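Local coordinates for protein ornithine carbamoyltransferase, mitochondrial (Coccidioides immitis, PDB 3SDS) that catalyses the transfer of the carbamoyl group from carbamoyl phosphate to L-ornithine, giving L-citrulline and phosphate on the way to L-arginine, and works as a homotrimer, at residues L308-H311 with P312-S316; S55-E58 with R59-G62; S133-A136 with N137-K140; E224-S227 with H228-E231; V116-S119 with S120-C124. One frame throughout, in Å; residues are numbered along the deposited sequence.

In the fold
Followed from the N terminus, the five contacts come in series, each closed before the next opens, so none encloses or crosses another. Contact 2 turns the loop between helix 34-51 and strand 68-73. Contact 5 carries helix 111-119 toward strand 124-128, and contact 3 is the middle of helix 132-141, which follows; their nearest atoms are about 6 Å apart. These three belong to the carbamoyl phosphate-binding region. Contact 4 starts helix 227-237 and contact 1 shapes the loop after strand 303-306, both in the ornithine-binding region. Contacts 1 and 5 are far apart within a chain, yet L308 packs on V117 of a neighbouring subunit in the trimer.

Contact 1. Residues L308-H311 with P312-S316; sequences LPRH and PEEVS
H311 and P312 form the bend of this loop: the backbone is extended through R310 and H311, curls from P312 to E314 with phi near -80° at each residue, and is extended again at V315. The curl brings the side chain of E314 back against the backbone of H311. Its carboxylate approaches the amide of H311, whose N lies 3.4 Å from both OE1 and OE2, two weak hydrogen bonds in place of one firm one. E314 OE1 and E313 OE1 each lie 3.3 Å from H311 CB. A stronger partner of E314 OE2 lies outside the loop, H306 NE2, while H311 ND1 is bonded to T266 OG1.

The loop begins with the last two residues of the HCLP motif of ornithine carbamoyltransferases. L308, preceding the cis peptide bond to P309, probably contributes to carbamoyl phosphate binding, and the side chain of E314 is about 6 Å from that of D265, a likely ornithine ligand.

R310 spans the opening of the curl. With CG anti to the backbone N (chi1 173°) and a bend at chi2, its chain passes V315 at about a right angle, NE lying 3.6 Å from V315 CG1. NH2 then donates to V315 O at 2.9 Å, the acceptor lying near the guanidinium plane although the donor stands well above the plane of the carbonyl. P312 CA sits over one guanidinium face, toward its rim. The same NH2 forms a salt bridge with D317, and the group makes a cation-pi contact with F320, both in the helix 317-320 that S316 caps through OG.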
loop_
_atom_site.group_PDB
_atom_site.type_symbol
_atom_site.label_atom_id
_atom_site.label_comp_id
_atom_site.label_asym_id
_atom_site.label_seq_id
_atom_site.Cartn_x
_atom_site.Cartn_y
_atom_site.Cartn_z
ATOM N N LEU A 308 -3.191 -22.372 -9.925
ATOM C CA LEU A 308 -2.881 -21.113 -10.648
ATOM C C LEU A 308 -1.581 -20.413 -10.205
ATOM O O LEU A 308 -1.158 -20.569 -9.056
ATOM C CB LEU A 308 -4.054 -20.127 -10.580
ATOM C CG LEU A 308 -5.417 -20.628 -11.042
ATOM C CD1 LEU A 308 -6.368 -19.477 -11.073
ATOM C CD2 LEU A 308 -5.343 -21.305 -12.413
ATOM N N PRO A 309 -0.918 -19.677 -11.127
ATOM C CA PRO A 309 -1.259 -19.522 -12.550
ATOM C C PRO A 309 -1.009 -20.817 -13.303
ATOM O O PRO A 309 -0.199 -21.645 -12.865
ATOM C CB PRO A 309 -0.281 -18.461 -13.034
ATOM C CG PRO A 309 0.935 -18.680 -12.172
ATOM C CD PRO A 309 0.402 -19.089 -10.816
ATOM N N ARG A 310 -1.714 -20.969 -14.420
ATOM C CA ARG A 310 -1.623 -22.136 -15.275
ATOM C C ARG A 310 -0.798 -21.796 -16.512
ATOM O O ARG A 310 -0.987 -20.732 -17.092
ATOM C CB ARG A 310 -3.036 -22.570 -15.680
ATOM C CG ARG A 310 -3.117 -23.688 -16.717
ATOM C CD ARG A 310 -3.370 -23.141 -18.106
ATOM N NE ARG A 310 -3.641 -24.205 -19.063
ATOM C CZ ARG A 310 -4.194 -24.022 -20.262
ATOM N NH1 ARG A 310 -4.553 -22.809 -20.655
ATOM N NH2 ARG A 310 -4.397 -25.057 -21.074
ATOM N N HIS A 311 0.114 -22.688 -16.901
ATOM C CA HIS A 311 0.754 -22.624 -18.223
ATOM C C HIS A 311 0.252 -23.792 -19.068
ATOM O O HIS A 311 -0.307 -24.745 -18.508
ATOM C CB HIS A 311 2.278 -22.605 -18.114
ATOM C CG HIS A 311 2.802 -21.401 -17.399
ATOM N ND1 HIS A 311 3.303 -21.453 -16.117
ATOM C CD2 HIS A 311 2.870 -20.100 -17.775
ATOM C CE1 HIS A 311 3.671 -20.243 -15.737
ATOM N NE2 HIS A 311 3.418 -19.403 -16.724
ATOM N N PRO A 312 0.420 -23.714 -20.412
ATOM C CA PRO A 312 -0.189 -24.685 -21.359
ATOM C C PRO A 312 0.491 -26.050 -21.453
ATOM O O PRO A 312 0.068 -26.897 -22.255
ATOM C CB PRO A 312 -0.106 -23.970 -22.720
ATOM C CG PRO A 312 1.040 -23.001 -22.577
ATOM C CD PRO A 312 1.077 -22.591 -21.119
ATOM N N GLU A 313 1.524 -26.261 -20.646
ATOM C CA GLU A 313 2.251 -27.513 -20.678
ATOM C C GLU A 313 1.586 -28.582 -19.814
ATOM O O GLU A 313 1.507 -29.733 -20.239
ATOM C CB GLU A 313 3.719 -27.298 -20.304
ATOM C CG GLU A 313 4.545 -26.523 -21.373
ATOM C CD GLU A 313 4.580 -24.978 -21.188
ATOM O OE1 GLU A 313 3.758 -24.404 -20.423
ATOM O OE2 GLU A 313 5.449 -24.337 -21.830
ATOM N N GLU A 314 1.079 -28.199 -18.630
ATOM C CA GLU A 314 0.525 -29.166 -17.651
ATOM C C GLU A 314 -0.849 -29.720 -17.994
ATOM O O GLU A 314 -1.173 -30.850 -17.616
ATOM C CB GLU A 314 0.438 -28.602 -16.233
ATOM C CG GLU A 314 1.526 -27.672 -15.827
ATOM C CD GLU A 314 1.152 -26.227 -16.043
ATOM O OE1 GLU A 314 1.987 -25.499 -16.624
ATOM O OE2 GLU A 314 0.037 -25.818 -15.632
ATOM N N VAL A 315 -1.663 -28.928 -18.683
ATOM C CA VAL A 315 -3.039 -29.326 -18.923
ATOM C C VAL A 315 -3.564 -28.735 -20.217
ATOM O O VAL A 315 -3.138 -27.660 -20.618
ATOM C CB VAL A 315 -3.940 -28.954 -17.710
ATOM C CG1 VAL A 315 -4.005 -27.432 -17.489
ATOM C CG2 VAL A 315 -5.321 -29.569 -17.859
ATOM N N SER A 316 -4.487 -29.450 -20.859
ATOM C CA SER A 316 -5.069 -29.029 -22.145
ATOM C C SER A 316 -6.167 -27.981 -21.969
ATOM O O SER A 316 -6.847 -27.949 -20.939
ATOM C CB SER A 316 -5.599 -30.235 -22.939
ATOM O OG SER A 316 -6.911 -30.601 -22.546
#

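Contact 2. Residues S55-E58 with R59-G62; sequences SMPE and RLTG
L60 folds back over P57, and its side chain can be followed outward as it does so. CB lies 3.8 Å from P57 O and 3.9 Å from M56 CE, the methyl end of a chain bent at both chi2 and chi3. CG comes next, 4.0 Å from P57 CB. CD1 reaches furthest along the proline ring and meets P57 CG at 3.6 Å, the two side chains lying oblique to one another. Having CG anti to the carbonyl carbon (chi1 -52°) places the leucine branch on this ring. Beyond the loop, L60 packs on I339 and E343 of helix 327-347, while P57 rests on Y47 and I51 of helix 34-51.

The backbone turn brings L60 back to the proline. L60 N donates to P57 O at 3.0 Å from well above the carbonyl plane, and T61 OG1 adds a weak bond to the same oxygen. T61 N reaches E58 O in another weak bond. R59 points its polar end elsewhere, to a salt bridge with E343. Two overlapping turns, each joining residue i to i+3, bend the surface loop that leads from helix 34-51 to strand 68-73 in the carbamoyl phosphate-binding domain.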
loop_
_atom_site.group_PDB
_atom_site.type_symbol
_atom_site.label_atom_id
_atom_site.label_comp_id
_atom_site.label_asym_id
_atom_site.label_seq_id
_atom_site.Cartn_x
_atom_site.Cartn_y
_atom_site.Cartn_z
ATOM N N SER A 55 -24.556 -9.984 3.993
ATOM C CA SER A 55 -24.552 -9.905 5.461
ATOM C C SER A 55 -23.151 -10.046 6.087
ATOM O O SER A 55 -22.226 -10.554 5.434
ATOM C CB SER A 55 -25.497 -10.959 6.047
ATOM O OG SER A 55 -26.837 -10.745 5.637
ATOM N N MET A 56 -23.004 -9.583 7.334
ATOM C CA MET A 56 -21.769 -9.748 8.122
ATOM C C MET A 56 -21.968 -10.650 9.341
ATOM O O MET A 56 -22.878 -10.417 10.133
ATOM C CB MET A 56 -21.214 -8.398 8.624
ATOM C CG MET A 56 -20.181 -7.724 7.722
ATOM S SD MET A 56 -18.639 -8.653 7.445
ATOM C CE MET A 56 -17.872 -8.551 9.058
ATOM N N PRO A 57 -21.101 -11.670 9.506
ATOM C CA PRO A 57 -21.070 -12.461 10.751
ATOM C C PRO A 57 -20.685 -11.619 11.979
ATOM O O PRO A 57 -19.677 -10.934 11.932
ATOM C CB PRO A 57 -19.965 -13.502 10.483
ATOM C CG PRO A 57 -19.783 -13.529 8.997
ATOM C CD PRO A 57 -20.137 -12.164 8.504
ATOM N N GLU A 58 -21.454 -11.680 13.067
ATOM C CA GLU A 58 -21.092 -10.968 14.321
ATOM C C GLU A 58 -19.623 -11.170 14.798
ATOM O O GLU A 58 -18.937 -10.208 15.153
ATOM C CB GLU A 58 -22.059 -11.330 15.459
ATOM C CG GLU A 58 -23.516 -10.917 15.256
ATOM C CD GLU A 58 -23.756 -9.430 15.445
ATOM O OE1 GLU A 58 -22.899 -8.722 16.029
ATOM O OE2 GLU A 58 -24.825 -8.955 15.010
ATOM N N ARG A 59 -19.157 -12.418 14.806
ATOM C CA ARG A 59 -17.781 -12.750 15.189
ATOM C C ARG A 59 -16.713 -11.918 14.443
ATOM O O ARG A 59 -15.640 -11.663 14.990
ATOM C CB ARG A 59 -17.498 -14.250 14.957
ATOM C CG ARG A 59 -18.255 -15.196 15.882
ATOM C CD ARG A 59 -18.173 -16.656 15.461
ATOM N NE ARG A 59 -16.803 -17.154 15.543
ATOM C CZ ARG A 59 -16.455 -18.449 15.524
ATOM N NH1 ARG A 59 -17.389 -19.403 15.440
ATOM N NH2 ARG A 59 -15.162 -18.794 15.586
ATOM N N LEU A 60 -16.996 -11.508 13.205
ATOM C CA LEU A 60 -15.993 -10.853 12.369
ATOM C C LEU A 60 -16.002 -9.300 12.374
ATOM O O LEU A 60 -14.990 -8.669 11.994
ATOM C CB LEU A 60 -16.060 -11.398 10.940
ATOM C CG LEU A 60 -16.010 -12.929 10.707
ATOM C CD1 LEU A 60 -16.152 -13.230 9.211
ATOM C CD2 LEU A 60 -14.768 -13.623 11.238
ATOM N N THR A 61 -17.099 -8.679 12.809
ATOM C CA THR A 61 -17.269 -7.229 12.603
ATOM C C THR A 61 -16.355 -6.368 13.496
ATOM O O THR A 61 -16.476 -6.399 14.710
ATOM C CB THR A 61 -18.757 -6.794 12.768
ATOM O OG1 THR A 61 -19.587 -7.728 12.088
ATOM C CG2 THR A 61 -19.017 -5.401 12.166
ATOM N N GLY A 62 -15.455 -5.595 12.891
ATOM C CA GLY A 62 -14.466 -4.861 13.655
ATOM C C GLY A 62 -13.556 -5.730 14.523
ATOM O O GLY A 62 -12.919 -5.233 15.437
#

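Contact 3. Residues S133-A136 with N137-K140; sequences SDIA and NLAK
I135 O receives the amide of A139 at 3.0 Å, with an almost straight N-H...O angle of 177°. The neighbouring rungs differ from it: K140 N approaches A136 O at 2.7 Å nearly in line with the C=O bond but with a bent N-H...O angle of 145°, and L138 N lies 3.3 Å from D134 O, in the carbonyl plane. N137 N makes a weak bond to S133 O. That same carbonyl oxygen has the amide end of N137 folded against it, with ND2 at 2.9 Å; the angle is too poor for a hydrogen bond, so the amide only lies against that carbonyl. N137 CG stands anti to the carbonyl carbon (chi1 -65°), which turns the amide back along the preceding turn.

Together these are successive i to i+4 links of helix 132-141, the connecting helix of the beta-alpha-beta unit formed with the parallel strands 124-128 and 146-148.

Side chains on the buried face hold the helix against that sheet. I135 CD1 and L138 CD2 approach to 4.2 Å, a loose apolar contact one turn apart, and both residues rest on A127 of strand 124-128. A139 and I135 pack on V146 of the next strand. Further round, L138 meets S115 of helix 111-119, while D134 and N137 both touch L111 of that helix. I135 is about 7 Å, side chain to side chain, from R128, a probable carbamoyl phosphate ligand.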
loop_
_atom_site.group_PDB
_atom_site.type_symbol
_atom_site.label_atom_id
_atom_site.label_comp_id
_atom_site.label_asym_id
_atom_site.label_seq_id
_atom_site.Cartn_x
_atom_site.Cartn_y
_atom_site.Cartn_z
ATOM N N SER A 133 14.017 -23.372 6.765
ATOM C CA SER A 133 14.863 -22.952 7.881
ATOM C C SER A 133 14.689 -21.449 8.167
ATOM O O SER A 133 14.734 -21.034 9.328
ATOM C CB SER A 133 16.343 -23.321 7.649
ATOM O OG SER A 133 16.814 -22.962 6.352
ATOM N N ASP A 134 14.466 -20.653 7.113
ATOM C CA ASP A 134 14.235 -19.207 7.242
ATOM C C ASP A 134 12.975 -18.859 8.057
ATOM O O ASP A 134 13.067 -18.108 9.034
ATOM C CB ASP A 134 14.187 -18.526 5.865
ATOM C CG ASP A 134 15.532 -17.965 5.432
ATOM O OD1 ASP A 134 15.972 -18.282 4.310
ATOM O OD2 ASP A 134 16.147 -17.198 6.201
ATOM N N ILE A 135 11.821 -19.406 7.663
ATOM C CA ILE A 135 10.536 -19.087 8.320
ATOM C C ILE A 135 10.469 -19.504 9.805
ATOM O O ILE A 135 9.928 -18.768 10.638
ATOM C CB ILE A 135 9.286 -19.605 7.502
ATOM C CG1 ILE A 135 7.960 -19.158 8.117
ATOM C CG2 ILE A 135 9.269 -21.112 7.403
ATOM C CD1 ILE A 135 7.517 -17.821 7.700
ATOM N N ALA A 136 11.024 -20.670 10.134
ATOM C CA ALA A 136 11.042 -21.137 11.523
ATOM C C ALA A 136 11.829 -20.186 12.429
ATOM O O ALA A 136 11.361 -19.830 13.508
ATOM C CB ALA A 136 11.565 -22.571 11.621
ATOM N N ASN A 137 12.999 -19.753 11.975
ATOM C CA ASN A 137 13.824 -18.819 12.746
ATOM C C ASN A 137 13.121 -17.473 13.028
ATOM O O ASN A 137 13.252 -16.894 14.109
ATOM C CB ASN A 137 15.191 -18.623 12.061
ATOM C CG ASN A 137 16.047 -19.914 12.047
ATOM O OD1 ASN A 137 15.970 -20.739 12.962
ATOM N ND2 ASN A 137 16.860 -20.080 11.001
ATOM N N LEU A 138 12.369 -16.998 12.042
ATOM C CA LEU A 138 11.566 -15.806 12.179
ATOM C C LEU A 138 10.491 -16.016 13.240
ATOM O O LEU A 138 10.389 -15.244 14.194
ATOM C CB LEU A 138 10.927 -15.472 10.835
ATOM C CG LEU A 138 9.792 -14.454 10.779
ATOM C CD1 LEU A 138 10.218 -13.061 11.242
ATOM C CD2 LEU A 138 9.303 -14.398 9.366
ATOM N N ALA A 139 9.693 -17.064 13.070
ATOM C CA ALA A 139 8.669 -17.427 14.040
ATOM C C ALA A 139 9.240 -17.638 15.442
ATOM O O ALA A 139 8.601 -17.274 16.437
ATOM C CB ALA A 139 7.941 -18.678 13.588
ATOM N N LYS A 140 10.429 -18.233 15.519
ATOM C CA LYS A 140 11.041 -18.549 16.805
ATOM C C LYS A 140 11.151 -17.299 17.666
ATOM O O LYS A 140 10.960 -17.356 18.870
ATOM C CB LYS A 140 12.416 -19.204 16.620
ATOM C CG LYS A 140 12.948 -19.946 17.855
ATOM C CD LYS A 140 14.491 -20.044 17.839
ATOM C CE LYS A 140 15.082 -20.715 19.111
ATOM N NZ LYS A 140 15.149 -22.223 18.988
#

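Contact 4. Residues E224-S227 with H228-E231; sequences EIPS and HIVE
A hydrophobic staple marks the start of helix 227-237: I225, the residue before the N-cap, meets V230, four places after the cap, through their methyl groups, I225 CG2 to V230 CG2 being 3.7 Å. The same I225 CG2 also reaches I229 CB at 3.6 Å, so one methyl group touches two side chains of the helix start; the isoleucine side chain as a whole runs at about a right angle to each. With CG1 anti to the carbonyl carbon (chi1 -57°), CG2 is left anti to the backbone N, and it is this branch that faces the helix.

P226 occupies the N-cap position. Its ring has no polar atom with which to cap the first helical amides, and its contribution is instead the carbonyl group. P226 O accepts two backbone hydrogen bonds. I229 N comes to 2.8 Å from well above the carbonyl plane, whereas V230 N, at 3.3 Å, lies in that plane. The bond from V230 is the first i to i+4 rung of the helix, and the one from E231 N to S227 O, 3.0 Å, is the second. P226 CB also touches I229 CG1, at 4.1 Å, a looser apolar contact beside the staple.

P226 and I229 both pack on F202 of helix 199-210, and the side chain of I229 is about 8 Å from that of N199, a probable ornithine ligand. The turn thus joins the loop after strand 214-218 to a helix lying beside helix 199-210 in the Rossmann-like ornithine-binding domain, whose parallel sheet includes strands 190-194, 214-218 and 246-249.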
loop_
_atom_site.group_PDB
_atom_site.type_symbol
_atom_site.label_atom_id
_atom_site.label_comp_id
_atom_site.label_asym_id
_atom_site.label_seq_id
_atom_site.Cartn_x
_atom_site.Cartn_y
_atom_site.Cartn_z
ATOM N N GLU A 224 10.371 -37.235 -7.053
ATOM C CA GLU A 224 9.518 -37.876 -6.071
ATOM C C GLU A 224 9.349 -37.065 -4.785
ATOM O O GLU A 224 10.094 -36.129 -4.513
ATOM C CB GLU A 224 10.108 -39.241 -5.727
ATOM C CG GLU A 224 10.289 -40.167 -6.928
ATOM C CD GLU A 224 11.683 -40.119 -7.550
ATOM O OE1 GLU A 224 12.454 -39.173 -7.264
ATOM O OE2 GLU A 224 12.006 -41.049 -8.331
ATOM N N ILE A 225 8.352 -37.436 -3.991
ATOM C CA ILE A 225 8.170 -36.865 -2.666
ATOM C C ILE A 225 9.420 -37.144 -1.839
ATOM O O ILE A 225 9.864 -38.299 -1.757
ATOM C CB ILE A 225 6.941 -37.488 -1.957
ATOM C CG1 ILE A 225 5.674 -37.305 -2.805
ATOM C CG2 ILE A 225 6.782 -36.915 -0.551
ATOM C CD1 ILE A 225 4.436 -37.934 -2.215
ATOM N N PRO A 226 10.012 -36.096 -1.247
ATOM C CA PRO A 226 11.120 -36.257 -0.292
ATOM C C PRO A 226 10.711 -37.106 0.917
ATOM O O PRO A 226 9.609 -36.950 1.439
ATOM C CB PRO A 226 11.408 -34.818 0.160
ATOM C CG PRO A 226 10.936 -33.970 -0.954
ATOM C CD PRO A 226 9.761 -34.681 -1.565
ATOM N N SER A 227 11.600 -37.983 1.367
ATOM C CA SER A 227 11.247 -38.933 2.428
ATOM C C SER A 227 10.953 -38.300 3.795
ATOM O O SER A 227 10.242 -38.896 4.610
ATOM C CB SER A 227 12.275 -40.054 2.530
ATOM O OG SER A 227 13.557 -39.528 2.719
ATOM N N HIS A 228 11.461 -37.093 4.042
ATOM C CA HIS A 228 11.006 -36.341 5.202
ATOM C C HIS A 228 9.490 -36.061 5.115
ATOM O O HIS A 228 8.798 -36.057 6.137
ATOM C CB HIS A 228 11.789 -35.035 5.400
ATOM C CG HIS A 228 11.267 -34.199 6.533
ATOM N ND1 HIS A 228 11.364 -34.589 7.855
ATOM C CD2 HIS A 228 10.599 -33.019 6.540
ATOM C CE1 HIS A 228 10.789 -33.683 8.626
ATOM N NE2 HIS A 228 10.319 -32.719 7.853
ATOM N N ILE A 229 8.974 -35.834 3.908
ATOM C CA ILE A 229 7.541 -35.577 3.740
ATOM C C ILE A 229 6.736 -36.854 3.963
ATOM O O ILE A 229 5.735 -36.841 4.683
ATOM C CB ILE A 229 7.191 -34.916 2.363
ATOM C CG1 ILE A 229 8.016 -33.641 2.134
ATOM C CG2 ILE A 229 5.691 -34.604 2.253
ATOM C CD1 ILE A 229 7.888 -32.575 3.248
ATOM N N VAL A 230 7.192 -37.955 3.372
ATOM C CA VAL A 230 6.560 -39.258 3.589
ATOM C C VAL A 230 6.465 -39.577 5.085
ATOM O O VAL A 230 5.484 -40.161 5.530
ATOM C CB VAL A 230 7.271 -40.398 2.817
ATOM C CG1 VAL A 230 6.591 -41.728 3.070
ATOM C CG2 VAL A 230 7.272 -40.116 1.328
ATOM N N GLU A 231 7.473 -39.159 5.849
ATOM C CA GLU A 231 7.487 -39.308 7.304
ATOM C C GLU A 231 6.385 -38.525 8.042
ATOM O O GLU A 231 5.831 -39.018 9.025
ATOM C CB GLU A 231 8.857 -38.916 7.849
ATOM C CG GLU A 231 9.106 -39.424 9.260
ATOM C CD GLU A 231 10.084 -38.567 10.065
ATOM O OE1 GLU A 231 10.145 -37.322 9.859
ATOM O OE2 GLU A 231 10.780 -39.155 10.935
#

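Contact 5. Residues V116-S119 with S120-C124; sequences VVIS and SMVSC
S120 folds its hydroxyl back onto V117, and this is the tight part of the contact: OG donates to V117 O at 2.9 Å, the donor tilted 32° from the carbonyl plane. The torsion that does this, chi1 69°, sets OG between the backbone N and the carbonyl carbon. M121 N donates to I118 O at 3.1 Å with an N-H...O angle of 161°, though from well above that carbonyl's plane. The amide of S120 is held less well, by weak bonds of 3.3 Å from S120 N to both V116 O and V117 O. The hydroxyl of S119 bonds to S115 O and S143 N, outside these segments.

A change from i+4 to i+3 bonding, with one weak i+4 bond remaining at S120 N, accompanies the chain as it leaves helix 111-119 and swings toward strand 124-128 of the parallel sheet. C124, at the far end, bonds through its backbone to A70 of the adjoining strand 68-73, and V122 packs on A70 as well.

The apolar side is looser. V117 and M121 lie side by side and point the same way, V117 CG1 to M121 CE being 4.1 Å; M121's chain bends at chi3, which brings CE round to the valine. I118 CG2 and V122 CG1 are 4.4 Å apart, while I118 packs on M72. A neighbouring subunit packs against this side: its F328 meets V116, its E332 S120, its L335 M121, and its R79, a likely carbamoyl phosphate ligand, V117. V116 and S120 nevertheless stay partly exposed, the more open part of the contact.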
loop_
_atom_site.group_PDB
_atom_site.type_symbol
_atom_site.label_atom_id
_atom_site.label_comp_id
_atom_site.label_asym_id
_atom_site.label_seq_id
_atom_site.Cartn_x
_atom_site.Cartn_y
_atom_site.Cartn_z
ATOM N N VAL A 116 12.292 -9.401 16.056
ATOM C CA VAL A 116 11.845 -8.860 17.338
ATOM C C VAL A 116 11.148 -7.516 17.127
ATOM O O VAL A 116 10.040 -7.300 17.651
ATOM C CB VAL A 116 12.996 -8.736 18.367
ATOM C CG1 VAL A 116 12.655 -7.718 19.477
ATOM C CG2 VAL A 116 13.338 -10.094 18.960
ATOM N N VAL A 117 11.784 -6.655 16.320
ATOM C CA VAL A 117 11.340 -5.277 16.040
ATOM C C VAL A 117 9.991 -5.144 15.319
ATOM O O VAL A 117 9.110 -4.417 15.782
ATOM C CB VAL A 117 12.440 -4.483 15.275
ATOM C CG1 VAL A 117 11.963 -3.063 14.916
ATOM C CG2 VAL A 117 13.699 -4.405 16.118
ATOM N N ILE A 118 9.830 -5.825 14.188
ATOM C CA ILE A 118 8.566 -5.760 13.433
ATOM C C ILE A 118 7.412 -6.334 14.238
ATOM O O ILE A 118 6.347 -5.710 14.315
ATOM C CB ILE A 118 8.654 -6.434 12.026
ATOM C CG1 ILE A 118 9.685 -5.689 11.167
ATOM C CG2 ILE A 118 7.308 -6.422 11.321
ATOM C CD1 ILE A 118 9.703 -6.066 9.685
ATOM N N SER A 119 7.634 -7.493 14.862
ATOM C CA SER A 119 6.578 -8.155 15.638
ATOM C C SER A 119 6.097 -7.336 16.849
ATOM O O SER A 119 4.974 -7.540 17.333
ATOM C CB SER A 119 6.980 -9.583 16.058
ATOM O OG SER A 119 7.904 -9.585 17.115
ATOM N N SER A 120 6.925 -6.405 17.325
ATOM C CA SER A 120 6.536 -5.604 18.471
ATOM C C SER A 120 5.582 -4.441 18.123
ATOM O O SER A 120 4.992 -3.822 19.023
ATOM C CB SER A 120 7.767 -5.146 19.275
ATOM O OG SER A 120 8.563 -4.206 18.577
ATOM N N MET A 121 5.418 -4.163 16.825
ATOM C CA MET A 121 4.560 -3.043 16.346
ATOM C C MET A 121 3.424 -3.510 15.410
ATOM O O MET A 121 2.759 -2.685 14.793
ATOM C CB MET A 121 5.389 -1.898 15.698
ATOM C CG MET A 121 6.519 -1.292 16.563
ATOM S SD MET A 121 7.485 0.077 15.795
ATOM C CE MET A 121 8.599 -0.746 14.665
ATOM N N VAL A 122 3.194 -4.822 15.314
ATOM C CA VAL A 122 2.048 -5.365 14.554
ATOM C C VAL A 122 1.332 -6.460 15.343
ATOM O O VAL A 122 1.847 -6.931 16.378
ATOM C CB VAL A 122 2.452 -5.913 13.127
ATOM C CG1 VAL A 122 3.310 -4.894 12.351
ATOM C CG2 VAL A 122 3.161 -7.247 13.218
ATOM N N SER A 123 0.167 -6.885 14.854
ATOM C CA SER A 123 -0.577 -7.974 15.495
ATOM C C SER A 123 -0.407 -9.364 14.854
ATOM O O SER A 123 -0.765 -10.388 15.479
ATOM C CB SER A 123 -2.050 -7.621 15.550
ATOM O OG SER A 123 -2.204 -6.371 16.196
ATOM N N CYS A 124 0.113 -9.403 13.621
ATOM C CA CYS A 124 0.346 -10.658 12.915
ATOM C C CYS A 124 1.350 -10.484 11.793
ATOM O O CYS A 124 1.464 -9.411 11.218
ATOM C CB CYS A 124 -0.976 -11.203 12.347
ATOM S SG CYS A 124 -0.819 -12.717 11.333
#